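Local coordinates for methionine-binding protein (Coxiella burnetii, PDB 3TQW) that binds methionine and probably delivers it, as a lipoprotein anchored to the membrane, to an ABC transporter for uptake into the cell, at residues V76-T81 and Q215-L220; I36-S39 and T43-E46. All blocks are in the same frame, centred on the assembly; numbering follows the deposited sequence.

Overall arrangement
Both contacts pack a helix on the six-stranded mixed sheet of one lobe of the two-lobed periplasmic binding protein, a fold that holds its ligand between the lobes. Contact 2 closes first along the chain, where outermost strand 33-38 turns into helix 44-49; contact 1 joins strand 75-83, next to the other outermost strand, to helix 211-220, brought back from far along the sequence. Their centres lie about 17 Å apart and their nearest atoms about 8 Å, without touching. The side chains of Thr81 in contact 1 and Pro44 in contact 2 are each about 8 Å from the bound methionine, so neither contact touches it through those side chains.

Contact 1: residues V76-T81 and Q215-L220; sequences VSIGKT and QLVSAL
Ile78 and Val217 meet obliquely where helix 211-220 packs on strand 75-83 in the mixed sheet of a periplasmic binding protein lobe. The two segments run almost parallel, 12° between their axes and 8.5 Å apart at closest approach. Val217 points at the strand and sends its two methyls to different places. CG2 touches both CG1 and CD1 of Ile78, 3.9 Å from Ile78 CG1, while CG1, held anti to the backbone N (chi1 172°), faces Gly79 at 4.3 Å from Gly79 CA. With no side chain, Gly79 offers bare backbone to the helix, and its backbone angles lie in a region open mainly to glycine. The bend before it is an ST turn, in which Ser77 OG accepts from Gly79 N at 3.2 Å. Farther along, Thr81 and Leu220 lie side by side and point the same way, both buried. Val217 and Leu220 also touch Val201 of the neighbouring strand 198-204, and Met57 of strand 55-60 touches both Thr81 and Leu220. No hydrogen bond joins the two segments, but Thr81 OG1 bonds weakly to the backbone O of Asn199, a residue of the methionine pocket. That leaves the methyl for the helix, Thr81 CG2 resting 3.9 Å from Leu220 CD1.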
loop_
_atom_site.group_PDB
_atom_site.type_symbol
_atom_site.label_atom_id
_atom_site.label_comp_id
_atom_site.label_asym_id
_atom_site.label_seq_id
_atom_site.Cartn_x
_atom_site.Cartn_y
_atom_site.Cartn_z
ATOM N N VAL A 76 15.421 5.318 -5.722
ATOM C CA VAL A 76 15.805 4.498 -4.583
ATOM C C VAL A 76 15.018 4.902 -3.345
ATOM O O VAL A 76 14.544 6.036 -3.242
ATOM C CB VAL A 76 17.313 4.640 -4.270
ATOM C CG1 VAL A 76 18.147 4.111 -5.423
ATOM C CG2 VAL A 76 17.664 6.102 -3.972
ATOM N N SER A 77 14.886 3.973 -2.403
ATOM C CA SER A 77 14.277 4.273 -1.114
ATOM C C SER A 77 15.315 4.912 -0.202
ATOM O O SER A 77 16.470 4.487 -0.189
ATOM C CB SER A 77 13.748 2.993 -0.460
ATOM O OG SER A 77 13.424 3.230 0.902
ATOM N N ILE A 78 14.915 5.934 0.552
ATOM C CA ILE A 78 15.796 6.490 1.580
ATOM C C ILE A 78 15.268 6.267 3.000
ATOM O O ILE A 78 15.772 6.852 3.959
ATOM C CB ILE A 78 16.096 7.982 1.345
ATOM C CG1 ILE A 78 14.803 8.792 1.229
ATOM C CG2 ILE A 78 16.935 8.141 0.089
ATOM C CD1 ILE A 78 15.016 10.308 1.322
ATOM N N GLY A 79 14.260 5.412 3.136
ATOM C CA GLY A 79 13.745 5.080 4.452
ATOM C C GLY A 79 12.307 4.603 4.467
ATOM O O GLY A 79 11.526 4.905 3.560
ATOM N N LYS A 80 11.961 3.858 5.512
ATOM C CA LYS A 80 10.622 3.304 5.668
ATOM C C LYS A 80 9.741 4.237 6.492
ATOM O O LYS A 80 10.231 4.999 7.330
ATOM C CB LYS A 80 10.693 1.929 6.339
ATOM C CG LYS A 80 11.505 0.899 5.576
ATOM C CD LYS A 80 11.578 -0.418 6.346
ATOM C CE LYS A 80 12.460 -1.438 5.639
ATOM N NZ LYS A 80 13.892 -1.022 5.611
ATOM N N THR A 81 8.436 4.173 6.253
ATOM C CA THR A 81 7.489 4.999 6.987
ATOM C C THR A 81 6.616 4.132 7.884
ATOM O O THR A 81 6.835 4.049 9.093
ATOM C CB THR A 81 6.595 5.802 6.023
ATOM O OG1 THR A 81 5.953 4.900 5.105
ATOM C CG2 THR A 81 7.433 6.786 5.241
ATOM N N GLN A 215 15.513 14.657 5.808
ATOM C CA GLN A 215 14.732 15.293 6.869
ATOM C C GLN A 215 13.238 14.974 6.778
ATOM O O GLN A 215 12.552 14.907 7.793
ATOM C CB GLN A 215 14.984 16.801 6.896
ATOM C CG GLN A 215 16.355 17.143 7.442
ATOM C CD GLN A 215 16.760 18.576 7.144
ATOM O OE1 GLN A 215 15.945 19.383 6.706
ATOM N NE2 GLN A 215 18.028 18.888 7.362
ATOM N N LEU A 216 12.748 14.762 5.563
ATOM C CA LEU A 216 11.362 14.361 5.369
ATOM C C LEU A 216 11.099 12.994 6.000
ATOM O O LEU A 216 10.049 12.773 6.606
ATOM C CB LEU A 216 11.017 14.338 3.877
ATOM C CG LEU A 216 9.579 13.997 3.498
ATOM C CD1 LEU A 216 8.608 14.995 4.116
ATOM C CD2 LEU A 216 9.429 13.962 1.985
ATOM N N VAL A 217 12.056 12.081 5.856
ATOM C CA VAL A 217 11.963 10.765 6.475
ATOM C C VAL A 217 11.934 10.905 7.991
ATOM O O VAL A 217 11.115 10.281 8.661
ATOM C CB VAL A 217 13.133 9.846 6.059
ATOM C CG1 VAL A 217 13.122 8.558 6.873
ATOM C CG2 VAL A 217 13.055 9.538 4.580
ATOM N N SER A 218 12.823 11.734 8.530
ATOM C CA SER A 218 12.847 11.974 9.968
ATOM C C SER A 218 11.522 12.544 10.489
ATOM O O SER A 218 11.013 12.107 11.524
ATOM C CB SER A 218 14.008 12.898 10.338
ATOM O OG SER A 218 15.243 12.349 9.908
ATOM N N ALA A 219 10.970 13.521 9.777
ATOM C CA ALA A 219 9.682 14.111 10.158
ATOM C C ALA A 219 8.563 13.069 10.190
ATOM O O ALA A 219 7.691 13.107 11.062
ATOM C CB ALA A 219 9.315 15.245 9.213
ATOM N N LEU A 220 8.583 12.155 9.222
ATOM C CA LEU A 220 7.592 11.083 9.149
ATOM C C LEU A 220 7.711 10.080 10.302
ATOM O O LEU A 220 6.803 9.282 10.527
ATOM C CB LEU A 220 7.672 10.361 7.799
ATOM C CG LEU A 220 7.066 11.156 6.641
ATOM C CD1 LEU A 220 7.575 10.669 5.278
ATOM C CD2 LEU A 220 5.546 11.099 6.721
#

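Contact 2: residues I36-S39 and T43-E46; sequences ITFS and TPNE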
loop_
_atom_site.group_PDB
_atom_site.type_symbol
_atom_site.label_atom_id
_atom_site.label_comp_id
_atom_site.label_asym_id
_atom_site.label_seq_id
_atom_site.Cartn_x
_atom_site.Cartn_y
_atom_site.Cartn_z
ATOM N N ILE A 36 2.163 17.145 -3.471
ATOM C CA ILE A 36 1.541 16.958 -4.782
ATOM C C ILE A 36 0.782 15.626 -4.789
ATOM O O ILE A 36 1.394 14.564 -4.667
ATOM C CB ILE A 36 2.595 16.953 -5.902
ATOM C CG1 ILE A 36 3.504 18.191 -5.786
ATOM C CG2 ILE A 36 1.927 16.892 -7.274
ATOM C CD1 ILE A 36 2.753 19.510 -5.826
ATOM N N THR A 37 -0.544 15.674 -4.911
ATOM C CA THR A 37 -1.331 14.445 -4.811
ATOM C C THR A 37 -1.562 13.816 -6.180
ATOM O O THR A 37 -1.661 14.515 -7.190
ATOM C CB THR A 37 -2.701 14.669 -4.144
ATOM O OG1 THR A 37 -3.458 15.596 -4.928
ATOM C CG2 THR A 37 -2.545 15.211 -2.731
ATOM N N PHE A 38 -1.663 12.494 -6.192
ATOM C CA PHE A 38 -1.934 11.733 -7.399
ATOM C C PHE A 38 -3.085 10.774 -7.131
ATOM O O PHE A 38 -3.496 10.599 -5.980
ATOM C CB PHE A 38 -0.674 10.968 -7.824
ATOM C CG PHE A 38 0.465 11.860 -8.185
ATOM C CD1 PHE A 38 0.622 12.307 -9.489
ATOM C CD2 PHE A 38 1.366 12.282 -7.223
ATOM C CE1 PHE A 38 1.665 13.152 -9.822
ATOM C CE2 PHE A 38 2.409 13.126 -7.554
ATOM C CZ PHE A 38 2.560 13.556 -8.856
ATOM N N SER A 39 -3.618 10.162 -8.183
ATOM C CA SER A 39 -4.793 9.304 -8.043
ATOM C C SER A 39 -4.610 7.940 -8.705
ATOM O O SER A 39 -5.586 7.251 -9.017
ATOM C CB SER A 39 -6.028 9.990 -8.621
ATOM O OG SER A 39 -6.241 11.254 -8.029
ATOM N N THR A 43 1.652 6.464 -11.090
ATOM C CA THR A 43 2.069 7.805 -11.515
ATOM C C THR A 43 3.176 8.514 -10.706
ATOM O O THR A 43 4.049 9.136 -11.301
ATOM C CB THR A 43 0.838 8.738 -11.707
ATOM O OG1 THR A 43 -0.042 8.149 -12.673
ATOM C CG2 THR A 43 1.271 10.104 -12.226
ATOM N N PRO A 44 3.139 8.444 -9.358
ATOM C CA PRO A 44 4.150 9.202 -8.596
ATOM C C PRO A 44 5.621 8.892 -8.943
ATOM O O PRO A 44 6.458 9.777 -8.797
ATOM C CB PRO A 44 3.848 8.826 -7.140
ATOM C CG PRO A 44 2.359 8.558 -7.145
ATOM C CD PRO A 44 2.116 7.858 -8.474
ATOM N N ASN A 45 5.937 7.676 -9.377
ATOM C CA ASN A 45 7.313 7.366 -9.780
ATOM C C ASN A 45 7.686 8.026 -11.111
ATOM O O ASN A 45 8.842 8.381 -11.330
ATOM C CB ASN A 45 7.567 5.855 -9.832
ATOM C CG ASN A 45 7.706 5.235 -8.454
ATOM O OD1 ASN A 45 8.092 5.908 -7.489
ATOM N ND2 ASN A 45 7.396 3.943 -8.353
ATOM N N GLU A 46 6.715 8.179 -12.008
ATOM C CA GLU A 46 6.968 8.910 -13.244
ATOM C C GLU A 46 7.199 10.377 -12.899
ATOM O O GLU A 46 8.100 11.016 -13.445
ATOM C CB GLU A 46 5.807 8.761 -14.229
ATOM C CG GLU A 46 5.927 9.615 -15.493
ATOM C CD GLU A 46 6.986 9.119 -16.473
ATOM O OE1 GLU A 46 7.454 7.966 -16.338
ATOM O OE2 GLU A 46 7.348 9.885 -17.389
#
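Phe38 lays one face of its ring over Pro44, whose CA sits above that face, at the strand-to-helix turn between strand 33-38 and helix 44-49 in the lobe with the six-stranded sheet of this periplasmic binding protein. Phe38 is the last residue of strand 33-38, at one edge of the sheet, and Pro44 is in the first turn of the helix, so the pair packs the end of the strand against the start of the helix. The two side chains slide past each other in opposite directions, and the proline CG lies over the root of the ring, 3.9 Å from both CB and CD2 of Phe38. Thr43 crosses the phenylalanine at about a right angle; its methyl is set anti to the backbone N (chi1 -58° for OG1). The contact is wholly apolar, with no hydrogen bond between the segments. Pro44 is buried between Phe38, Ile10 of strand 5-10 and Phe58, which lines the methionine pocket. Val53 also packs on Phe38. Asn45 is buried, and its ND2 bonds to the pocket residue Gln59 and to Gln67. Beside Pro44, on the same side of the ring plane and oblique to it, Thr43 CG2 comes to 3.6 Å from Phe38 CD1.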